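PDB 5EHK: lantibiotic dehydratase from Microbispora corallina, which probably dehydrates serine and threonine residues of the precursor peptide of the lantibiotic NAI-107, using glutamyl-tRNA as the activating co-substrate. Local coordinates for residues A[6-11]-A[152-157]; A[501-506]-A[788-793]; A[380-385]-A[520-525]. One frame throughout, in Å; residues are numbered along the deposited sequence.

Interaction 1 (A[6-11]-A[152-157]); sequences FRAWDV and GRFDTS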
loop_
_atom_site.group_PDB
_atom_site.type_symbol
_atom_site.label_atom_id
_atom_site.label_comp_id
_atom_site.label_asym_id
_atom_site.label_seq_id
_atom_site.Cartn_x
_atom_site.Cartn_y
_atom_site.Cartn_z
ATOM N N PHE A 6 -6.411 -11.343 -34.628
ATOM C CA PHE A 6 -7.865 -11.379 -34.480
ATOM C C PHE A 6 -8.544 -11.350 -35.854
ATOM O O PHE A 6 -8.048 -10.696 -36.782
ATOM C CB PHE A 6 -8.382 -10.216 -33.615
ATOM C CG PHE A 6 -7.747 -10.142 -32.261
ATOM C CD1 PHE A 6 -8.037 -11.090 -31.292
ATOM C CD2 PHE A 6 -6.849 -9.132 -31.964
ATOM C CE1 PHE A 6 -7.449 -11.033 -30.052
ATOM C CE2 PHE A 6 -6.252 -9.061 -30.734
ATOM C CZ PHE A 6 -6.552 -10.023 -29.766
ATOM N N ARG A 7 -9.656 -12.078 -35.973
ATOM C CA ARG A 7 -10.514 -12.038 -37.149
ATOM C C ARG A 7 -11.891 -11.584 -36.674
ATOM O O ARG A 7 -12.439 -12.168 -35.751
ATOM C CB ARG A 7 -10.633 -13.447 -37.747
ATOM C CG ARG A 7 -11.636 -13.586 -38.912
ATOM C CD ARG A 7 -11.985 -15.068 -39.233
ATOM N NE ARG A 7 -10.813 -15.903 -39.503
ATOM C CZ ARG A 7 -10.288 -16.102 -40.709
ATOM N NH1 ARG A 7 -10.834 -15.513 -41.767
ATOM N NH2 ARG A 7 -9.203 -16.866 -40.852
ATOM N N ALA A 8 -12.460 -10.558 -37.302
ATOM C CA ALA A 8 -13.817 -10.107 -36.958
ATOM C C ALA A 8 -14.886 -11.053 -37.503
ATOM O O ALA A 8 -14.648 -11.810 -38.451
ATOM C CB ALA A 8 -14.067 -8.687 -37.458
ATOM N N TRP A 9 -16.054 -11.028 -36.875
ATOM C CA TRP A 9 -17.227 -11.778 -37.337
ATOM C C TRP A 9 -17.742 -11.230 -38.658
ATOM O O TRP A 9 -17.459 -10.088 -39.002
ATOM C CB TRP A 9 -18.356 -11.650 -36.321
ATOM C CG TRP A 9 -18.286 -12.549 -35.144
ATOM C CD1 TRP A 9 -17.254 -13.370 -34.778
ATOM C CD2 TRP A 9 -19.307 -12.727 -34.166
ATOM N NE1 TRP A 9 -17.585 -14.059 -33.632
ATOM C CE2 TRP A 9 -18.837 -13.668 -33.231
ATOM C CE3 TRP A 9 -20.579 -12.188 -33.999
ATOM C CZ2 TRP A 9 -19.590 -14.077 -32.145
ATOM C CZ3 TRP A 9 -21.328 -12.594 -32.922
ATOM C CH2 TRP A 9 -20.832 -13.532 -32.005
ATOM N N ASP A 10 -18.534 -12.018 -39.379
ATOM C CA ASP A 10 -19.134 -11.513 -40.611
ATOM C C ASP A 10 -20.161 -10.445 -40.283
ATOM O O ASP A 10 -20.186 -9.396 -40.926
ATOM C CB ASP A 10 -19.875 -12.613 -41.376
ATOM C CG ASP A 10 -18.952 -13.609 -42.032
ATOM O OD1 ASP A 10 -17.750 -13.310 -42.185
ATOM O OD2 ASP A 10 -19.456 -14.679 -42.435
ATOM N N VAL A 11 -21.008 -10.713 -39.287
ATOM C CA VAL A 11 -22.069 -9.779 -38.921
ATOM C C VAL A 11 -21.644 -8.957 -37.733
ATOM O O VAL A 11 -20.700 -9.328 -37.024
ATOM C CB VAL A 11 -23.385 -10.482 -38.571
ATOM C CG1 VAL A 11 -23.847 -11.335 -39.734
ATOM C CG2 VAL A 11 -23.218 -11.323 -37.318
ATOM N N GLY A 152 -26.050 -5.712 -39.458
ATOM C CA GLY A 152 -25.053 -5.137 -40.340
ATOM C C GLY A 152 -24.113 -6.240 -40.766
ATOM O O GLY A 152 -24.041 -7.269 -40.121
ATOM N N ARG A 153 -23.369 -6.034 -41.839
ATOM C CA ARG A 153 -22.535 -7.105 -42.354
ATOM C C ARG A 153 -21.327 -6.558 -43.067
ATOM O O ARG A 153 -21.365 -5.476 -43.642
ATOM C CB ARG A 153 -23.366 -7.939 -43.324
ATOM C CG ARG A 153 -22.640 -9.084 -43.996
ATOM C CD ARG A 153 -23.597 -9.790 -44.911
ATOM N NE ARG A 153 -24.688 -10.309 -44.095
ATOM C CZ ARG A 153 -24.680 -11.494 -43.495
ATOM N NH1 ARG A 153 -23.636 -12.309 -43.632
ATOM N NH2 ARG A 153 -25.725 -11.865 -42.766
ATOM N N PHE A 154 -20.246 -7.318 -43.034
ATOM C CA PHE A 154 -19.115 -7.010 -43.874
ATOM C C PHE A 154 -19.353 -7.659 -45.225
ATOM O O PHE A 154 -19.875 -8.776 -45.324
ATOM C CB PHE A 154 -17.819 -7.504 -43.259
ATOM C CG PHE A 154 -17.381 -6.708 -42.067
ATOM C CD1 PHE A 154 -16.992 -5.382 -42.208
ATOM C CD2 PHE A 154 -17.332 -7.294 -40.800
ATOM C CE1 PHE A 154 -16.580 -4.651 -41.109
ATOM C CE2 PHE A 154 -16.915 -6.566 -39.696
ATOM C CZ PHE A 154 -16.535 -5.246 -39.850
ATOM N N ASP A 155 -18.969 -6.937 -46.265
ATOM C CA ASP A 155 -19.328 -7.277 -47.622
ATOM C C ASP A 155 -18.195 -6.826 -48.524
ATOM O O ASP A 155 -17.097 -6.503 -48.043
ATOM C CB ASP A 155 -20.614 -6.533 -47.980
ATOM C CG ASP A 155 -21.381 -7.195 -49.095
ATOM O OD1 ASP A 155 -21.091 -8.377 -49.365
ATOM O OD2 ASP A 155 -22.289 -6.544 -49.668
ATOM N N THR A 156 -18.451 -6.790 -49.829
ATOM C CA THR A 156 -17.475 -6.234 -50.754
ATOM C C THR A 156 -17.966 -4.870 -51.214
ATOM O O THR A 156 -17.222 -4.096 -51.811
ATOM C CB THR A 156 -17.199 -7.192 -51.941
ATOM O OG1 THR A 156 -18.443 -7.646 -52.485
ATOM C CG2 THR A 156 -16.405 -8.414 -51.463
ATOM N N SER A 157 -19.195 -4.541 -50.834
ATOM C CA SER A 157 -19.809 -3.288 -51.254
ATOM C C SER A 157 -20.470 -2.524 -50.108
ATOM O O SER A 157 -21.374 -3.043 -49.444
ATOM C CB SER A 157 -20.829 -3.561 -52.363
ATOM O OG SER A 157 -21.837 -4.459 -51.918
#
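Val11 and Arg153 face each other as an antiparallel non-hydrogen-bonded pair, their CA atoms 4.4 Å apart, and their side chains leave the backbone on the same face of the sheet. The arginine chain starts out extended, CG anti to the backbone N (chi1 178°), and then bends at chi3, which brings its guanidinium against the valine: Val11 CG1 sits over one face of the flat group, displaced toward the rim, at 3.6 Å from Arg153 NH2. Beside this pair, Gly152 O receives a CA-H...O contact from Val11 CA. Phe154, which follows Arg153, points its CB toward the 6-11 segment. Its CG stands beside the backbone N and anti to the carbonyl carbon (chi1 -72°), a setting that brings one ring edge up to the main chain, where Trp9 O lies in the ring plane 3.3 Å from Phe154 CD2. Ala8 CB reaches the same ring obliquely, 4.2 Å from Phe154 CE2. One backbone hydrogen bond joins the segments, Phe154 N to Asp10 O at 3.0 Å, with an N-H...O angle of 168°. The contact is thus an antiparallel pairing of strands 6-17 and 147-155, made just where the first of them is interrupted after Ala8; strand 147-155 in turn runs beside strand 366-379. Asp10 directs its carboxylate elsewhere, into a salt bridge with Arg383 of helix 380-395. That helix also touches Phe154, while the indole of Trp9 leads away to hydrogen-bond Glu791 and to make a cation-pi contact with Arg554.

Interaction 2 (A[501-506]-A[788-793]); sequences LELGVH and VPLERR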
loop_
_atom_site.group_PDB
_atom_site.type_symbol
_atom_site.label_atom_id
_atom_site.label_comp_id
_atom_site.label_asym_id
_atom_site.label_seq_id
_atom_site.Cartn_x
_atom_site.Cartn_y
_atom_site.Cartn_z
ATOM N N LEU A 501 -13.460 -10.865 -28.080
ATOM C CA LEU A 501 -13.618 -9.496 -27.595
ATOM C C LEU A 501 -14.644 -8.733 -28.447
ATOM O O LEU A 501 -15.113 -9.259 -29.450
ATOM C CB LEU A 501 -12.276 -8.753 -27.547
ATOM C CG LEU A 501 -11.569 -8.472 -28.867
ATOM C CD1 LEU A 501 -10.873 -7.134 -28.760
ATOM C CD2 LEU A 501 -10.575 -9.592 -29.232
ATOM N N GLU A 502 -15.012 -7.528 -28.013
ATOM C CA GLU A 502 -15.949 -6.680 -28.736
ATOM C C GLU A 502 -15.489 -5.244 -28.654
ATOM O O GLU A 502 -15.287 -4.731 -27.564
ATOM C CB GLU A 502 -17.373 -6.815 -28.159
ATOM C CG GLU A 502 -18.005 -8.187 -28.452
ATOM C CD GLU A 502 -19.394 -8.388 -27.855
ATOM O OE1 GLU A 502 -19.734 -7.745 -26.824
ATOM O OE2 GLU A 502 -20.142 -9.215 -28.423
ATOM N N LEU A 503 -15.291 -4.605 -29.802
ATOM C CA LEU A 503 -14.971 -3.187 -29.851
ATOM C C LEU A 503 -16.208 -2.513 -30.405
ATOM O O LEU A 503 -16.860 -3.035 -31.305
ATOM C CB LEU A 503 -13.754 -2.929 -30.753
ATOM C CG LEU A 503 -12.473 -3.660 -30.338
ATOM C CD1 LEU A 503 -11.360 -3.542 -31.371
ATOM C CD2 LEU A 503 -11.996 -3.160 -28.962
ATOM N N GLY A 504 -16.570 -1.373 -29.850
ATOM C CA GLY A 504 -17.651 -0.600 -30.420
ATOM C C GLY A 504 -16.964 0.545 -31.101
ATOM O O GLY A 504 -16.073 1.127 -30.504
ATOM N N VAL A 505 -17.325 0.852 -32.341
ATOM C CA VAL A 505 -16.651 1.937 -33.058
ATOM C C VAL A 505 -17.576 2.814 -33.879
ATOM O O VAL A 505 -18.703 2.433 -34.190
ATOM C CB VAL A 505 -15.505 1.442 -33.975
ATOM C CG1 VAL A 505 -14.350 0.824 -33.167
ATOM C CG2 VAL A 505 -16.038 0.496 -35.029
ATOM N N HIS A 506 -17.081 4.007 -34.192
ATOM C CA HIS A 506 -17.662 4.859 -35.209
ATOM C C HIS A 506 -16.831 4.637 -36.467
ATOM O O HIS A 506 -15.589 4.622 -36.415
ATOM C CB HIS A 506 -17.510 6.329 -34.826
ATOM C CG HIS A 506 -18.299 6.743 -33.621
ATOM N ND1 HIS A 506 -19.644 6.481 -33.479
ATOM C CD2 HIS A 506 -17.931 7.442 -32.517
ATOM C CE1 HIS A 506 -20.069 6.986 -32.334
ATOM N NE2 HIS A 506 -19.050 7.574 -31.730
ATOM N N VAL A 788 -18.425 -4.611 -33.207
ATOM C CA VAL A 788 -17.867 -5.708 -33.966
ATOM C C VAL A 788 -17.100 -6.680 -33.096
ATOM O O VAL A 788 -16.099 -6.324 -32.525
ATOM C CB VAL A 788 -17.012 -5.167 -35.151
ATOM C CG1 VAL A 788 -16.539 -3.756 -34.886
ATOM C CG2 VAL A 788 -15.868 -6.124 -35.528
ATOM N N PRO A 789 -17.607 -7.914 -32.967
ATOM C CA PRO A 789 -16.919 -8.993 -32.242
ATOM C C PRO A 789 -15.709 -9.485 -33.022
ATOM O O PRO A 789 -15.687 -9.355 -34.231
ATOM C CB PRO A 789 -17.975 -10.101 -32.169
ATOM C CG PRO A 789 -19.294 -9.373 -32.362
ATOM C CD PRO A 789 -18.994 -8.264 -33.315
ATOM N N LEU A 790 -14.720 -10.038 -32.334
ATOM C CA LEU A 790 -13.523 -10.595 -32.953
ATOM C C LEU A 790 -13.102 -11.816 -32.138
ATOM O O LEU A 790 -13.313 -11.841 -30.921
ATOM C CB LEU A 790 -12.387 -9.562 -32.990
ATOM C CG LEU A 790 -12.610 -8.264 -33.791
ATOM C CD1 LEU A 790 -13.128 -7.185 -32.886
ATOM C CD2 LEU A 790 -11.360 -7.766 -34.536
ATOM N N GLU A 791 -12.554 -12.838 -32.798
ATOM C CA GLU A 791 -12.090 -14.042 -32.106
ATOM C C GLU A 791 -10.628 -14.259 -32.413
ATOM O O GLU A 791 -10.131 -13.764 -33.425
ATOM C CB GLU A 791 -12.862 -15.286 -32.548
ATOM C CG GLU A 791 -14.369 -15.184 -32.429
ATOM C CD GLU A 791 -15.087 -16.457 -32.888
ATOM O OE1 GLU A 791 -14.411 -17.378 -33.413
ATOM O OE2 GLU A 791 -16.320 -16.552 -32.674
ATOM N N ARG A 792 -9.934 -15.006 -31.559
ATOM C CA ARG A 792 -8.580 -15.408 -31.889
ATOM C C ARG A 792 -8.612 -16.141 -33.234
ATOM O O ARG A 792 -9.391 -17.083 -33.409
ATOM C CB ARG A 792 -8.026 -16.308 -30.800
ATOM C CG ARG A 792 -6.546 -16.632 -30.959
ATOM C CD ARG A 792 -6.014 -17.527 -29.818
ATOM N NE ARG A 792 -6.840 -18.714 -29.598
ATOM C CZ ARG A 792 -7.575 -18.922 -28.513
ATOM N NH1 ARG A 792 -7.569 -18.032 -27.533
ATOM N NH2 ARG A 792 -8.304 -20.026 -28.402
ATOM N N ARG A 793 -7.798 -15.685 -34.189
ATOM C CA ARG A 793 -7.756 -16.266 -35.546
ATOM C C ARG A 793 -7.315 -17.737 -35.503
ATOM O O ARG A 793 -8.050 -18.611 -35.944
ATOM C CB ARG A 793 -6.853 -15.419 -36.480
ATOM C CG ARG A 793 -6.912 -15.773 -37.980
ATOM C CD ARG A 793 -6.128 -14.779 -38.870
ATOM N NE ARG A 793 -6.761 -13.461 -38.894
ATOM C CZ ARG A 793 -7.729 -13.104 -39.735
ATOM N NH1 ARG A 793 -8.173 -13.963 -40.640
ATOM N NH2 ARG A 793 -8.272 -11.895 -39.664
#
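Four backbone hydrogen bonds join Leu501 and Leu503 to Leu790 and Val788. Leu501 and Leu790 exchange one in each direction: Leu501 N meets Leu790 O in the carbonyl plane at 3.0 Å, whereas Leu790 N comes to Leu501 O from a direction tilted 32° out of the Leu501 carbonyl plane. Further along, Val788 N bonds Leu503 O at 2.9 Å, and the return bond from Leu503 N to Val788 O is weak. Between these pairs lies the non-hydrogen-bonded pair of Glu502 and Pro789, where Pro789 CA makes a CA-H...O contact with Leu501 O at 3.3 Å. The result is an antiparallel ladder in which strand 785-792 is shared, since its other edge pairs with strand 6-17. Glu502 and Pro789 occupy one face, Glu502 CG lying 4.0 Å from Pro789 CA, while the carboxylate continues past the proline ring to bond Gly534 N, Ser530 and Thr536. On the other face Leu501, with chi1 66°, swings CD2 back across the ladder to 4.2 Å from Leu790 CB. Leu503 CD1 meets Leu790 CD1, and Val505 CG2 reaches Val788 CG1. Helix 380-395 packs on this apolar face through Ile386, Glu387 and Ala390.

Interaction 3 (A[380-385]-A[520-525]); sequences EVVRTE and FRVVLA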
loop_
_atom_site.group_PDB
_atom_site.type_symbol
_atom_site.label_atom_id
_atom_site.label_comp_id
_atom_site.label_asym_id
_atom_site.label_seq_id
_atom_site.Cartn_x
_atom_site.Cartn_y
_atom_site.Cartn_z
ATOM N N GLU A 380 -14.724 -4.974 -46.902
ATOM C CA GLU A 380 -13.682 -5.690 -46.200
ATOM C C GLU A 380 -12.502 -4.823 -45.743
ATOM O O GLU A 380 -11.788 -5.190 -44.817
ATOM C CB GLU A 380 -13.179 -6.837 -47.084
ATOM C CG GLU A 380 -14.206 -7.909 -47.343
ATOM C CD GLU A 380 -14.591 -8.654 -46.075
ATOM O OE1 GLU A 380 -13.702 -8.802 -45.191
ATOM O OE2 GLU A 380 -15.773 -9.078 -45.968
ATOM N N VAL A 381 -12.290 -3.673 -46.361
ATOM C CA VAL A 381 -11.119 -2.879 -45.996
ATOM C C VAL A 381 -11.286 -2.371 -44.565
ATOM O O VAL A 381 -10.315 -2.252 -43.824
ATOM C CB VAL A 381 -10.852 -1.700 -46.996
ATOM C CG1 VAL A 381 -11.990 -0.675 -46.964
ATOM C CG2 VAL A 381 -9.496 -1.041 -46.740
ATOM N N VAL A 382 -12.532 -2.115 -44.176
ATOM C CA VAL A 382 -12.834 -1.659 -42.829
ATOM C C VAL A 382 -12.658 -2.783 -41.808
ATOM O O VAL A 382 -12.005 -2.589 -40.785
ATOM C CB VAL A 382 -14.241 -1.073 -42.734
ATOM C CG1 VAL A 382 -14.632 -0.866 -41.264
ATOM C CG2 VAL A 382 -14.303 0.233 -43.511
ATOM N N ARG A 383 -13.224 -3.953 -42.093
ATOM C CA ARG A 383 -13.015 -5.129 -41.250
ATOM C C ARG A 383 -11.530 -5.366 -40.950
ATOM O O ARG A 383 -11.163 -5.759 -39.852
ATOM C CB ARG A 383 -13.590 -6.370 -41.922
ATOM C CG ARG A 383 -13.510 -7.640 -41.083
ATOM C CD ARG A 383 -13.452 -8.860 -41.979
ATOM N NE ARG A 383 -14.277 -9.963 -41.499
ATOM C CZ ARG A 383 -15.286 -10.504 -42.177
ATOM N NH1 ARG A 383 -15.622 -10.045 -43.377
ATOM N NH2 ARG A 383 -15.964 -11.515 -41.653
ATOM N N THR A 384 -10.671 -5.095 -41.917
ATOM C CA THR A 384 -9.238 -5.259 -41.720
ATOM C C THR A 384 -8.631 -4.162 -40.842
ATOM O O THR A 384 -7.655 -4.401 -40.127
ATOM C CB THR A 384 -8.520 -5.389 -43.078
ATOM O OG1 THR A 384 -8.816 -6.689 -43.594
ATOM C CG2 THR A 384 -6.991 -5.240 -42.947
ATOM N N GLU A 385 -9.202 -2.960 -40.911
ATOM C CA GLU A 385 -8.714 -1.846 -40.098
ATOM C C GLU A 385 -8.968 -2.203 -38.645
ATOM O O GLU A 385 -8.046 -2.245 -37.830
ATOM C CB GLU A 385 -9.415 -0.532 -40.474
ATOM C CG GLU A 385 -8.820 0.747 -39.849
ATOM C CD GLU A 385 -7.323 0.985 -40.144
ATOM O OE1 GLU A 385 -6.918 1.066 -41.326
ATOM O OE2 GLU A 385 -6.544 1.126 -39.174
ATOM N N PHE A 520 -11.565 6.833 -45.038
ATOM C CA PHE A 520 -12.430 6.734 -43.871
ATOM C C PHE A 520 -11.588 6.722 -42.608
ATOM O O PHE A 520 -10.361 6.556 -42.646
ATOM C CB PHE A 520 -13.293 5.471 -43.914
ATOM C CG PHE A 520 -12.515 4.208 -43.730
ATOM C CD1 PHE A 520 -12.382 3.637 -42.476
ATOM C CD2 PHE A 520 -11.900 3.596 -44.802
ATOM C CE1 PHE A 520 -11.653 2.493 -42.307
ATOM C CE2 PHE A 520 -11.177 2.440 -44.634
ATOM C CZ PHE A 520 -11.051 1.890 -43.385
ATOM N N ARG A 521 -12.263 6.904 -41.484
ATOM C CA ARG A 521 -11.629 6.782 -40.192
ATOM C C ARG A 521 -12.431 5.795 -39.359
ATOM O O ARG A 521 -13.659 5.797 -39.417
ATOM C CB ARG A 521 -11.571 8.152 -39.506
ATOM C CG ARG A 521 -10.161 8.721 -39.356
ATOM C CD ARG A 521 -9.475 8.808 -40.686
ATOM N NE ARG A 521 -8.318 9.696 -40.677
ATOM C CZ ARG A 521 -7.521 9.881 -41.725
ATOM N NH1 ARG A 521 -7.770 9.246 -42.857
ATOM N NH2 ARG A 521 -6.489 10.709 -41.652
ATOM N N VAL A 522 -11.752 4.926 -38.614
ATOM C CA VAL A 522 -12.434 4.163 -37.554
ATOM C C VAL A 522 -12.127 4.774 -36.181
ATOM O O VAL A 522 -10.958 4.896 -35.791
ATOM C CB VAL A 522 -11.999 2.700 -37.507
ATOM C CG1 VAL A 522 -12.766 1.967 -36.394
ATOM C CG2 VAL A 522 -12.230 2.045 -38.836
ATOM N N VAL A 523 -13.161 5.172 -35.456
ATOM C CA VAL A 523 -12.944 5.809 -34.162
ATOM C C VAL A 523 -13.448 4.892 -33.030
ATOM O O VAL A 523 -14.643 4.571 -32.973
ATOM C CB VAL A 523 -13.631 7.181 -34.114
ATOM C CG1 VAL A 523 -13.479 7.835 -32.734
ATOM C CG2 VAL A 523 -13.054 8.070 -35.184
ATOM N N LEU A 524 -12.540 4.425 -32.167
ATOM C CA LEU A 524 -12.948 3.565 -31.050
ATOM C C LEU A 524 -13.872 4.348 -30.143
ATOM O O LEU A 524 -13.517 5.417 -29.671
ATOM C CB LEU A 524 -11.743 3.073 -30.259
ATOM C CG LEU A 524 -11.084 1.774 -30.720
ATOM C CD1 LEU A 524 -11.093 1.636 -32.240
ATOM C CD2 LEU A 524 -9.649 1.734 -30.221
ATOM N N ALA A 525 -15.065 3.816 -29.911
ATOM C CA ALA A 525 -16.117 4.569 -29.245
ATOM C C ALA A 525 -15.850 4.657 -27.753
ATOM O O ALA A 525 -15.175 3.794 -27.194
ATOM C CB ALA A 525 -17.464 3.932 -29.517
#
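Val381 opens a helix-on-sheet packing in which the first turn of helix 380-395 lies against the residues at the start of strand 521-524, bringing Val381, Val382 and Glu385 to the Phe520 ring. The valine places CG1 obliquely against the phenyl group, 4.0 Å from Phe520 CE2. Val382 covers one face of the ring: with CG1 anti to the backbone N (chi1 169°), CG2 is left over the ring in a CH-pi contact, 3.8 Å from the centroid and 18° off the normal. Phe520 can present that face because its own CG lies between the backbone N and the carbonyl carbon (chi1 69°), which carries the ring toward the helix. On the flank of the helix turned away from Phe520, Arg383 forms a salt bridge with Glu380 through NH1. One turn on from Val381, Glu385 meets the strand with its aliphatic part. Its CB lies at the ring edge, 4.1 Å from Phe520 CZ, and the carboxylate, hydrogen-bonded to Thr685 and to Arg684 N, is held beyond the apolar contact. Strand 521-524 is itself flanked by strands 500-508 and 685-693, the first antiparallel to it and the second parallel. The side chains of Val522 and Glu385 run alongside one another with opposite headings; Val522 CG2, which lies in the plane of the Phe520 ring at its edge, stops 3.8 Å from Glu385 CG.

The three contacts lie on the same side of the chain's centre, each centre about 11 Å from the other two. Neighbouring strands run from one to the next: 147-155 pairs with 6-17, 6-17 with 785-792, 785-792 with 500-508, and 500-508 with 521-524, while helix 380-395, which supplies one side of interaction 3, also touches residues of interactions 1 and 2. Interaction 1 closes before either of the others opens. Interactions 2 and 3 cross along the chain, because 501-506 falls between 380-385 and 520-525 whereas 788-793 follows both. Strands from near the N terminus, from about residue 150, from about residues 500 to 525 and from about residue 790 thus meet in one local framework of this large dehydratase.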